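Local structure of ketosynthase (Streptomyces sp. MSC090213JE08, 6KXD) at residues Arg178-Leu183 with Val202-Glu207; Ala251-Glu256 with Arg278-Asp283; Val255-Asp260 with Ala365-Val370; Val291-Pro296 with Val357-Arg362. The protein probably takes part in polyketide chain elongation as one subunit of the ishigamide ketosynthase/chain length factor, part of a highly reducing type II polyketide synthase. All coordinates share one frame; numbering follows the deposited sequence.

Contact 1 of 4, residues Arg178-Leu183 with Val202-Glu207; sequences RVSGLL and VGSAEE. With EDO (1,2-ethanediol), chain D.
Ser204 presses its side chain against the backbone of Gly181. Ser204 CB and OG both lie 3.7 Å from Gly181 CA. Gly181 has no side chain of its own, so the helix can come close to the strand here. The torsion of Ser204 sets OG between its own backbone N and carbonyl carbon (chi1 65°), which turns the hydroxyl toward the helix. Its polar partners lie outside both segments: Ala330 O and, on helix 332-344, Ser334 OG. Ser180 OG approaches from the helix side, in van der Waals contact 3.7 Å from Ser204 CB. Ser180 OG is hydrogen-bonded to Gly177 O. Two residues before Ser204, Val202 CG1 lies 4.3 Å from Gly181 O. The Arg178 side chain starts away from the strand. Its NH1 gives a weak bond of 3.3 Å to 1,2-ethanediol O1, which lies at the guanidinium edge. Arg178 NH2 forms a salt bridge with Asp327, and NH1 also reaches Val360 O. The contact is buried near the centre of the chain. Strand 199-206 runs between strands 114-119 and 229-240. Helix 180-193 lies against it, with helix 332-344 and strand 365-373 packed around Leu182.

Contact 2 of 4, residues Ala251-Glu256 with Arg278-Asp283; sequences AVLSVE and RRAGVD
Leu253 and Ser254 meet Ala280 where a classic beta bulge in strand 250-259 faces the end of helix 265-280. Both bulge residues lie opposite Val370. Val370 O accepts from Leu253 N, and Ser254 O accepts from Val370 N, so the strand edge keeps its backbone bonds through the bulge. The helix closes with a Schellman motif at Gly281, which has positive phi. Gly281 N is satisfied by Arg278 O at 2.7 Å. Ser254 OG rests 3.7 Å from Ala280 CB, but its polar partner is Ala276 O, one turn back in the helix. Leu253 CB covers the same methyl, 3.6 Å from Ala280 CB. Leu253 CD1 reaches Val282 CG1 more loosely, at 4.5 Å. Glu256 folds its chain at chi2 (-63°), which brings the carboxylate back over the long chain of Arg279. The two side chains cross at about a right angle, and their flat groups are nearly perpendicular, 89° apart. Glu256 OE1 lies in the guanidinium plane, at its edge. The resulting salt bridge is long and weak, but straight at the hydrogen (166°). Glu256 OE1 is 3.4 Å from Arg279 NH1 and closer, 3.0 Å, to Arg279 CD.

Contact 3 of 4, residues Val255-Asp260 with Ala365-Val370; sequences VETRVD and AVAVAV
Val366 has the most surface buried in this contact, and it sits opposite Arg258 in an antiparallel hydrogen-bonded pair. Arg258 N donates to Val366 O at 2.9 Å, and Val366 N donates to Arg258 O at 2.8 Å. Both donors are tilted from the carbonyl plane, by 31° at Val366 O and 25° at Arg258 O. The Val366 side chain stands on the same face as Glu256, Arg258 and Val368. Its CG1 is anti to the backbone N (chi1 174°), leaving CG2 to lean toward Asp260, where it comes 4.4 Å from Asp260 CB. The Arg258 side chain starts on that face too, but its end turns away and packs on Pro159 of the partner subunit. Val255 buries as much as Val368, a little less than Arg258. It pairs with Ala369 at a non-hydrogen-bonded position and points to the other face. There Val255 CG2 rests 3.9 Å from Ala369 CB. Val255 CA lies 3.3 Å from Val368 O in a CA-H...O contact. Next along this face, Thr257 CG2 lies 3.8 Å from Ala367 CB. Between these pairs, Glu256 and Val368 exchange two straight backbone bonds, each 2.8 Å from N to O. The small alanines let helix 180-193 pack on this face through Leu182 and Leu183. Val179, just ahead of the helix, touches Ala365 and Ala367. Helix 265-280 covers the opposite face, touching Val368 through Ala276. A sheet held between a buried central helix and an outer helix is the layering of the thiolase fold, the fold of the ketoacyl synthase family.

Contact 4 of 4, residues Val291-Pro296 with Val357-Arg362; sequences VPCAAP and VCAVDR
Val291 and Cys293 press on Val357-Val360, and Cys293 makes the tight part of the contact. With chi1 at 65° the sulfur is tucked over its own backbone, facing the strand. Val360 N donates to Cys293 SG at 3.5 Å, with an angle of 165° at the hydrogen. Ala295 N adds a weak second bond to the same sulfur, which therefore links the turn of its own loop to the strand. Cys293 CB meets Ala359 CB at 3.9 Å, and Cys293 SG is equally far from Val360 CG2. At the start of the loop, Val291 and Val357 form a parallel bridge; beside it Cys358 N donates to Val291 O at 3.1 Å. Val291 CB lies 4.3 Å from Val357 CG1 on one face of the sheet. The regular pairing then stops. Cys293 N is close to Cys358 O, but the angle is poor, and it bonds to Glu303 OE2 instead. Gln336 NE2 bridges the two edges by donating to Val291 O and Cys358 O.

The other end is looser. Ala295 makes a single methyl contact, its CB 4.3 Å from Val360 CG2. Beyond it the segments part, Pro296 is exposed, and a bound 1,2-ethanediol lies about 4 Å from the side chain of Ala295. Arg178 also touches Ala295. Strand 354-360 lies between strands 287-291 and 365-373. Helix 332-344 packs on Val291, Cys293 and Val357, and helix 298-310 packs on Pro292 and Cys358.

From the N terminus, contact 1 comes first. It joins the first turn of helix 180-193 to strand 199-206, enclosing the rest of that helix, before the others begin. Contacts 2 and 3 both start from strand 250-259 and share Val255 and Glu256. Contact 2 closes early, at the end of helix 265-280. Contact 3 spans more than a hundred residues to reach strand 365-373. Contact 4 nests inside that long loop and joins the segment after strand 287-291 to strand 354-360. Strand 365-373 lies between strands 250-259 and 354-360 and so joins contacts 3 and 4. Contact 1 touches this sheet through Arg178, Val179, Leu182 and Leu183, tying the central helix and the preceding turn to it.

Contact 1 of 4, residues Arg178-Leu183 with Val202-Glu207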
loop_
_atom_site.group_PDB
_atom_site.type_symbol
_atom_site.label_atom_id
_atom_site.label_comp_id
_atom_site.label_asym_id
_atom_site.label_seq_id
_atom_site.Cartn_x
_atom_site.Cartn_y
_atom_site.Cartn_z
ATOM N N ARG B 178 8.140 9.683 -2.830
ATOM C CA ARG B 178 8.552 10.712 -1.906
ATOM C C ARG B 178 7.446 11.158 -0.935
ATOM O O ARG B 178 7.766 11.674 0.135
ATOM C CB ARG B 178 9.015 11.942 -2.669
ATOM C CG ARG B 178 10.160 11.652 -3.598
ATOM C CD ARG B 178 11.026 12.888 -3.724
ATOM N NE ARG B 178 11.914 12.672 -4.837
ATOM C CZ ARG B 178 11.551 12.787 -6.116
ATOM N NH1 ARG B 178 10.360 13.289 -6.442
ATOM N NH2 ARG B 178 12.399 12.423 -7.066
ATOM N N VAL B 179 6.171 10.983 -1.292
ATOM C CA VAL B 179 5.101 11.441 -0.417
ATOM C C VAL B 179 4.717 10.314 0.545
ATOM O O VAL B 179 3.839 10.534 1.386
ATOM C CB VAL B 179 3.869 11.936 -1.153
ATOM C CG1 VAL B 179 4.239 13.133 -2.000
ATOM C CG2 VAL B 179 3.187 10.828 -1.945
ATOM N N SER B 180 5.304 9.118 0.371
ATOM C CA SER B 180 4.763 7.922 1.026
ATOM C C SER B 180 4.849 8.061 2.561
ATOM O O SER B 180 4.009 7.496 3.271
ATOM C CB SER B 180 5.450 6.626 0.572
ATOM O OG SER B 180 6.800 6.667 1.005
ATOM N N GLY B 181 5.894 8.694 3.075
ATOM C CA GLY B 181 6.000 8.908 4.554
ATOM C C GLY B 181 4.846 9.733 5.087
ATOM O O GLY B 181 4.343 9.493 6.180
ATOM N N LEU B 182 4.376 10.702 4.298
ATOM C CA LEU B 182 3.247 11.511 4.703
ATOM C C LEU B 182 1.916 10.776 4.528
ATOM O O LEU B 182 1.052 10.969 5.325
ATOM C CB LEU B 182 3.267 12.855 3.960
ATOM C CG LEU B 182 4.532 13.665 4.201
ATOM C CD1 LEU B 182 4.503 15.027 3.484
ATOM C CD2 LEU B 182 4.709 13.906 5.686
ATOM N N LEU B 183 1.755 9.976 3.469
ATOM C CA LEU B 183 0.594 9.137 3.308
ATOM C C LEU B 183 0.542 8.175 4.491
ATOM O O LEU B 183 -0.516 7.933 5.031
ATOM C CB LEU B 183 0.720 8.376 2.000
ATOM C CG LEU B 183 0.686 9.224 0.730
ATOM C CD1 LEU B 183 0.818 8.312 -0.456
ATOM C CD2 LEU B 183 -0.601 10.029 0.630
ATOM N N VAL B 202 5.535 4.572 12.258
ATOM C CA VAL B 202 5.161 5.163 10.983
ATOM C C VAL B 202 6.469 5.538 10.328
ATOM O O VAL B 202 7.317 6.225 10.954
ATOM C CB VAL B 202 4.362 6.465 11.126
ATOM C CG1 VAL B 202 3.977 7.049 9.757
ATOM C CG2 VAL B 202 3.146 6.287 11.993
ATOM N N GLY B 203 6.594 5.259 9.033
ATOM C CA GLY B 203 7.772 5.799 8.423
ATOM C C GLY B 203 7.851 5.374 6.998
ATOM O O GLY B 203 6.825 4.962 6.439
ATOM N N SER B 204 9.042 5.493 6.433
ATOM C CA SER B 204 9.145 5.131 5.049
ATOM C C SER B 204 10.582 4.754 4.777
ATOM O O SER B 204 11.480 5.105 5.574
ATOM C CB SER B 204 8.586 6.273 4.227
ATOM O OG SER B 204 9.374 7.452 4.358
ATOM N N ALA B 205 10.837 4.068 3.635
ATOM C CA ALA B 205 12.147 3.487 3.432
ATOM C C ALA B 205 12.423 3.319 1.948
ATOM O O ALA B 205 11.511 2.982 1.220
ATOM C CB ALA B 205 12.248 2.156 4.116
ATOM N N GLU B 206 13.701 3.455 1.590
ATOM C CA GLU B 206 14.111 3.215 0.234
ATOM C C GLU B 206 15.503 2.616 0.253
ATOM O O GLU B 206 16.370 3.119 0.921
ATOM C CB GLU B 206 14.175 4.554 -0.496
ATOM C CG GLU B 206 14.383 4.456 -2.002
ATOM C CD GLU B 206 13.147 4.145 -2.836
ATOM O OE1 GLU B 206 12.060 4.704 -2.557
ATOM O OE2 GLU B 206 13.251 3.273 -3.728
ATOM N N GLU B 207 15.689 1.496 -0.429
ATOM C CA GLU B 207 17.002 0.926 -0.514
ATOM C C GLU B 207 17.707 1.501 -1.749
ATOM O O GLU B 207 17.083 1.852 -2.735
ATOM C CB GLU B 207 16.950 -0.596 -0.615
ATOM C CG GLU B 207 16.448 -1.061 -1.969
ATOM C CD GLU B 207 16.324 -2.559 -2.175
ATOM O OE1 GLU B 207 16.496 -3.327 -1.182
ATOM O OE2 GLU B 207 15.976 -2.942 -3.294
HETATM C C1 EDO D . 8.558 15.049 -10.437
HETATM O O1 EDO D . 9.420 14.711 -9.319
HETATM C C2 EDO D . 9.117 14.921 -11.860
HETATM O O2 EDO D . 8.728 16.141 -12.485
#

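Contact 2 of 4, residues Ala251-Glu256 with Arg278-Asp283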
loop_
_atom_site.group_PDB
_atom_site.type_symbol
_atom_site.label_atom_id
_atom_site.label_comp_id
_atom_site.label_asym_id
_atom_site.label_seq_id
_atom_site.Cartn_x
_atom_site.Cartn_y
_atom_site.Cartn_z
ATOM N N ALA B 251 3.685 17.596 17.546
ATOM C CA ALA B 251 2.291 17.276 17.316
ATOM C C ALA B 251 2.055 17.388 15.822
ATOM O O ALA B 251 2.542 18.313 15.217
ATOM C CB ALA B 251 1.370 18.195 18.047
ATOM N N VAL B 252 1.370 16.379 15.268
ATOM C CA VAL B 252 0.971 16.403 13.884
ATOM C C VAL B 252 -0.372 17.129 13.786
ATOM O O VAL B 252 -1.408 16.589 14.137
ATOM C CB VAL B 252 0.882 14.988 13.283
ATOM C CG1 VAL B 252 0.458 15.072 11.835
ATOM C CG2 VAL B 252 2.178 14.205 13.426
ATOM N N LEU B 253 -0.326 18.391 13.337
ATOM C CA LEU B 253 -1.481 19.244 13.272
ATOM C C LEU B 253 -2.305 18.973 12.014
ATOM O O LEU B 253 -3.508 19.115 12.005
ATOM C CB LEU B 253 -0.994 20.695 13.300
ATOM C CG LEU B 253 -0.247 21.115 14.555
ATOM C CD1 LEU B 253 -0.197 22.626 14.608
ATOM C CD2 LEU B 253 -0.900 20.572 15.812
ATOM N N SER B 254 -1.647 18.708 10.894
ATOM C CA SER B 254 -2.363 18.413 9.693
ATOM C C SER B 254 -1.421 17.719 8.702
ATOM O O SER B 254 -0.210 17.878 8.734
ATOM C CB SER B 254 -2.911 19.646 9.061
ATOM O OG SER B 254 -1.833 20.446 8.657
ATOM N N VAL B 255 -2.046 16.910 7.870
ATOM C CA VAL B 255 -1.413 16.315 6.709
ATOM C C VAL B 255 -2.417 16.431 5.582
ATOM O O VAL B 255 -3.563 15.983 5.682
ATOM C CB VAL B 255 -1.025 14.847 6.940
ATOM C CG1 VAL B 255 -0.452 14.233 5.674
ATOM C CG2 VAL B 255 -0.078 14.697 8.092
ATOM N N GLU B 256 -1.986 17.099 4.517
ATOM C CA GLU B 256 -2.825 17.328 3.419
ATOM C C GLU B 256 -2.090 16.840 2.170
ATOM O O GLU B 256 -0.851 16.820 2.110
ATOM C CB GLU B 256 -3.197 18.815 3.308
ATOM C CG GLU B 256 -4.138 19.291 4.404
ATOM C CD GLU B 256 -5.517 18.630 4.443
ATOM O OE1 GLU B 256 -5.969 18.267 5.550
ATOM O OE2 GLU B 256 -6.129 18.499 3.368
ATOM N N ARG B 278 -4.071 26.112 6.983
ATOM C CA ARG B 278 -5.446 26.417 7.425
ATOM C C ARG B 278 -5.918 25.341 8.412
ATOM O O ARG B 278 -6.344 25.642 9.555
ATOM C CB ARG B 278 -6.372 26.556 6.210
ATOM C CG ARG B 278 -7.854 26.618 6.559
ATOM C CD ARG B 278 -8.725 27.213 5.464
ATOM N NE ARG B 278 -8.254 26.892 4.117
ATOM C CZ ARG B 278 -8.726 25.907 3.351
ATOM N NH1 ARG B 278 -9.649 25.078 3.815
ATOM N NH2 ARG B 278 -8.267 25.761 2.119
ATOM N N ARG B 279 -5.799 24.073 8.021
ATOM C CA ARG B 279 -6.341 22.972 8.830
ATOM C C ARG B 279 -5.606 22.840 10.167
ATOM O O ARG B 279 -6.166 22.406 11.145
ATOM C CB ARG B 279 -6.352 21.670 8.027
ATOM C CG ARG B 279 -7.429 21.648 6.945
ATOM C CD ARG B 279 -7.925 20.255 6.600
ATOM N NE ARG B 279 -9.231 19.924 7.165
ATOM C CZ ARG B 279 -9.717 18.684 7.276
ATOM N NH1 ARG B 279 -8.946 17.642 7.015
ATOM N NH2 ARG B 279 -10.973 18.487 7.639
ATOM N N ALA B 280 -4.333 23.207 10.199
ATOM C CA ALA B 280 -3.570 23.244 11.411
ATOM C C ALA B 280 -3.962 24.452 12.281
ATOM O O ALA B 280 -3.568 24.519 13.453
ATOM C CB ALA B 280 -2.113 23.294 11.053
ATOM N N GLY B 281 -4.653 25.424 11.689
ATOM C CA GLY B 281 -5.039 26.681 12.349
ATOM C C GLY B 281 -3.849 27.597 12.552
ATOM O O GLY B 281 -3.768 28.329 13.542
ATOM N N VAL B 282 -2.902 27.574 11.620
ATOM C CA VAL B 282 -1.777 28.437 11.751
ATOM C C VAL B 282 -1.607 29.233 10.471
ATOM O O VAL B 282 -2.058 28.865 9.408
ATOM C CB VAL B 282 -0.482 27.712 12.154
ATOM C CG1 VAL B 282 -0.696 26.899 13.420
ATOM C CG2 VAL B 282 0.073 26.859 11.037
ATOM N N ASP B 283 -0.969 30.380 10.661
ATOM C CA ASP B 283 -0.632 31.296 9.607
ATOM C C ASP B 283 0.724 30.888 9.040
ATOM O O ASP B 283 1.583 30.390 9.777
ATOM C CB ASP B 283 -0.606 32.724 10.158
ATOM C CG ASP B 283 -0.627 33.750 9.050
ATOM O OD1 ASP B 283 -1.741 34.031 8.553
ATOM O OD2 ASP B 283 0.483 34.200 8.641
#

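Contact 3 of 4, residues Val255-Asp260 with Ala365-Val370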
loop_
_atom_site.group_PDB
_atom_site.type_symbol
_atom_site.label_atom_id
_atom_site.label_comp_id
_atom_site.label_asym_id
_atom_site.label_seq_id
_atom_site.Cartn_x
_atom_site.Cartn_y
_atom_site.Cartn_z
ATOM N N VAL B 255 -2.046 16.910 7.870
ATOM C CA VAL B 255 -1.413 16.315 6.709
ATOM C C VAL B 255 -2.417 16.431 5.582
ATOM O O VAL B 255 -3.563 15.983 5.682
ATOM C CB VAL B 255 -1.025 14.847 6.940
ATOM C CG1 VAL B 255 -0.452 14.233 5.674
ATOM C CG2 VAL B 255 -0.078 14.697 8.092
ATOM N N GLU B 256 -1.986 17.099 4.517
ATOM C CA GLU B 256 -2.825 17.328 3.419
ATOM C C GLU B 256 -2.090 16.840 2.170
ATOM O O GLU B 256 -0.851 16.820 2.110
ATOM C CB GLU B 256 -3.197 18.815 3.308
ATOM C CG GLU B 256 -4.138 19.291 4.404
ATOM C CD GLU B 256 -5.517 18.630 4.443
ATOM O OE1 GLU B 256 -5.969 18.267 5.550
ATOM O OE2 GLU B 256 -6.129 18.499 3.368
ATOM N N THR B 257 -2.904 16.450 1.201
ATOM C CA THR B 257 -2.410 15.892 -0.021
ATOM C C THR B 257 -3.241 16.397 -1.182
ATOM O O THR B 257 -4.416 16.745 -1.040
ATOM C CB THR B 257 -2.509 14.362 -0.048
ATOM O OG1 THR B 257 -3.890 14.074 0.126
ATOM C CG2 THR B 257 -1.729 13.640 1.027
ATOM N N ARG B 258 -2.591 16.386 -2.340
ATOM C CA ARG B 258 -3.219 16.718 -3.571
ATOM C C ARG B 258 -2.568 15.897 -4.680
ATOM O O ARG B 258 -1.481 15.356 -4.493
ATOM C CB ARG B 258 -3.020 18.205 -3.852
ATOM C CG ARG B 258 -3.938 19.100 -3.039
ATOM C CD ARG B 258 -3.746 20.514 -3.525
ATOM N NE ARG B 258 -4.138 20.760 -4.892
ATOM C CZ ARG B 258 -5.337 21.207 -5.253
ATOM N NH1 ARG B 258 -6.345 21.134 -4.406
ATOM N NH2 ARG B 258 -5.515 21.723 -6.459
ATOM N N VAL B 259 -3.255 15.813 -5.814
ATOM C CA VAL B 259 -2.649 15.292 -6.970
ATOM C C VAL B 259 -2.520 16.431 -7.969
ATOM O O VAL B 259 -3.480 17.171 -8.166
ATOM C CB VAL B 259 -3.410 14.085 -7.546
ATOM C CG1 VAL B 259 -2.783 13.612 -8.867
ATOM C CG2 VAL B 259 -3.513 12.946 -6.545
ATOM N N ASP B 260 -1.332 16.538 -8.550
ATOM C CA ASP B 260 -0.976 17.587 -9.481
ATOM C C ASP B 260 -1.455 17.188 -10.883
ATOM O O ASP B 260 -0.643 16.913 -11.744
ATOM C CB ASP B 260 0.527 17.827 -9.479
ATOM C CG ASP B 260 0.998 18.884 -10.472
ATOM O OD1 ASP B 260 0.148 19.697 -10.938
ATOM O OD2 ASP B 260 2.197 18.882 -10.785
ATOM N N ALA B 365 1.663 13.082 -7.050
ATOM C CA ALA B 365 1.206 13.353 -5.696
ATOM C C ALA B 365 1.990 14.507 -5.067
ATOM O O ALA B 365 3.186 14.676 -5.290
ATOM C CB ALA B 365 1.326 12.116 -4.867
ATOM N N VAL B 366 1.284 15.304 -4.262
ATOM C CA VAL B 366 1.853 16.290 -3.428
ATOM C C VAL B 366 1.316 16.082 -2.005
ATOM O O VAL B 366 0.171 15.702 -1.796
ATOM C CB VAL B 366 1.515 17.694 -3.971
ATOM C CG1 VAL B 366 1.995 18.770 -3.021
ATOM C CG2 VAL B 366 2.112 17.879 -5.377
ATOM N N ALA B 367 2.187 16.240 -1.021
ATOM C CA ALA B 367 1.729 16.152 0.371
ATOM C C ALA B 367 2.502 17.156 1.231
ATOM O O ALA B 367 3.698 17.462 1.012
ATOM C CB ALA B 367 1.870 14.742 0.858
ATOM N N VAL B 368 1.791 17.654 2.258
ATOM C CA VAL B 368 2.316 18.582 3.155
ATOM C C VAL B 368 1.889 18.179 4.556
ATOM O O VAL B 368 0.748 17.810 4.736
ATOM C CB VAL B 368 1.840 20.007 2.831
ATOM C CG1 VAL B 368 2.270 20.976 3.918
ATOM C CG2 VAL B 368 2.332 20.472 1.476
ATOM N N ALA B 369 2.832 18.248 5.501
ATOM C CA ALA B 369 2.485 18.089 6.893
ATOM C C ALA B 369 2.896 19.337 7.664
ATOM O O ALA B 369 4.009 19.861 7.497
ATOM C CB ALA B 369 3.098 16.854 7.506
ATOM N N VAL B 370 2.032 19.706 8.617
ATOM C CA VAL B 370 2.309 20.814 9.552
ATOM C C VAL B 370 2.439 20.234 10.961
ATOM O O VAL B 370 1.577 19.469 11.410
ATOM C CB VAL B 370 1.211 21.880 9.462
ATOM C CG1 VAL B 370 1.424 23.012 10.450
ATOM C CG2 VAL B 370 1.118 22.430 8.060
#

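Contact 4 of 4, residues Val291-Pro296 with Val357-Arg362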
loop_
_atom_site.group_PDB
_atom_site.type_symbol
_atom_site.label_atom_id
_atom_site.label_comp_id
_atom_site.label_asym_id
_atom_site.label_seq_id
_atom_site.Cartn_x
_atom_site.Cartn_y
_atom_site.Cartn_z
ATOM N N VAL B 291 10.689 22.314 5.224
ATOM C CA VAL B 291 11.590 21.338 4.672
ATOM C C VAL B 291 10.930 20.717 3.456
ATOM O O VAL B 291 10.084 19.849 3.568
ATOM C CB VAL B 291 12.003 20.272 5.696
ATOM C CG1 VAL B 291 13.015 19.358 5.072
ATOM C CG2 VAL B 291 12.569 20.899 6.970
ATOM N N PRO B 292 11.305 21.215 2.257
ATOM C CA PRO B 292 10.866 20.647 0.990
ATOM C C PRO B 292 11.641 19.360 0.732
ATOM O O PRO B 292 12.682 19.183 1.326
ATOM C CB PRO B 292 11.220 21.724 -0.058
ATOM C CG PRO B 292 12.191 22.644 0.618
ATOM C CD PRO B 292 12.155 22.392 2.111
ATOM N N CYS B 293 11.176 18.527 -0.200
ATOM C CA CYS B 293 11.866 17.272 -0.446
ATOM C C CYS B 293 13.095 17.484 -1.338
ATOM O O CYS B 293 13.943 16.625 -1.437
ATOM C CB CYS B 293 10.948 16.221 -1.053
ATOM S SG CYS B 293 10.334 16.645 -2.704
ATOM N N ALA B 294 13.118 18.593 -2.056
ATOM C CA ALA B 294 14.284 18.964 -2.896
ATOM C C ALA B 294 14.507 17.922 -4.019
ATOM O O ALA B 294 15.640 17.662 -4.392
ATOM C CB ALA B 294 15.491 19.095 -2.014
ATOM N N ALA B 295 13.420 17.304 -4.509
ATOM C CA ALA B 295 13.472 16.358 -5.627
ATOM C C ALA B 295 14.245 17.030 -6.754
ATOM O O ALA B 295 13.994 18.197 -7.013
ATOM C CB ALA B 295 12.100 16.007 -6.100
ATOM N N PRO B 296 15.172 16.331 -7.449
ATOM C CA PRO B 296 16.006 16.948 -8.492
ATOM C C PRO B 296 15.259 16.963 -9.836
ATOM O O PRO B 296 15.725 16.405 -10.822
ATOM C CB PRO B 296 17.243 16.033 -8.447
ATOM C CG PRO B 296 16.633 14.676 -8.223
ATOM C CD PRO B 296 15.505 14.912 -7.232
ATOM N N VAL B 357 6.534 20.285 6.335
ATOM C CA VAL B 357 7.313 19.407 5.453
ATOM C C VAL B 357 6.466 19.177 4.202
ATOM O O VAL B 357 5.288 19.079 4.280
ATOM C CB VAL B 357 7.723 18.089 6.130
ATOM C CG1 VAL B 357 8.493 18.361 7.396
ATOM C CG2 VAL B 357 6.565 17.165 6.391
ATOM N N CYS B 358 7.101 19.194 3.042
ATOM C CA CYS B 358 6.392 19.133 1.820
ATOM C C CYS B 358 7.144 18.127 0.941
ATOM O O CYS B 358 8.394 18.100 0.945
ATOM C CB CYS B 358 6.392 20.513 1.140
ATOM S SG CYS B 358 5.516 20.413 -0.435
ATOM N N ALA B 359 6.409 17.327 0.179
ATOM C CA ALA B 359 7.045 16.470 -0.809
ATOM C C ALA B 359 6.180 16.394 -2.056
ATOM O O ALA B 359 4.982 16.566 -1.987
ATOM C CB ALA B 359 7.281 15.096 -0.273
ATOM N N VAL B 360 6.880 16.139 -3.170
ATOM C CA VAL B 360 6.300 15.912 -4.491
ATOM C C VAL B 360 6.921 14.650 -5.069
ATOM O O VAL B 360 8.046 14.352 -4.856
ATOM C CB VAL B 360 6.527 17.118 -5.420
ATOM C CG1 VAL B 360 5.871 18.326 -4.804
ATOM C CG2 VAL B 360 8.008 17.396 -5.682
ATOM N N ASP B 361 6.096 13.917 -5.787
ATOM C CA ASP B 361 6.497 12.674 -6.300
ATOM C C ASP B 361 6.270 12.715 -7.805
ATOM O O ASP B 361 5.365 13.415 -8.311
ATOM C CB ASP B 361 5.747 11.570 -5.577
ATOM C CG ASP B 361 6.218 10.197 -6.009
ATOM O OD1 ASP B 361 7.378 9.874 -5.686
ATOM O OD2 ASP B 361 5.434 9.494 -6.691
ATOM N N ARG B 362 7.087 11.954 -8.534
ATOM C CA ARG B 362 6.964 11.912 -9.983
ATOM C C ARG B 362 5.544 11.526 -10.384
ATOM O O ARG B 362 5.013 12.068 -11.299
ATOM C CB ARG B 362 7.937 10.914 -10.617
ATOM C CG ARG B 362 7.586 10.600 -12.067
ATOM C CD ARG B 362 8.776 10.381 -12.972
ATOM N NE ARG B 362 9.959 9.963 -12.247
ATOM C CZ ARG B 362 10.141 8.762 -11.732
ATOM N NH1 ARG B 362 9.133 7.908 -11.643
ATOM N NH2 ARG B 362 11.348 8.418 -11.325
#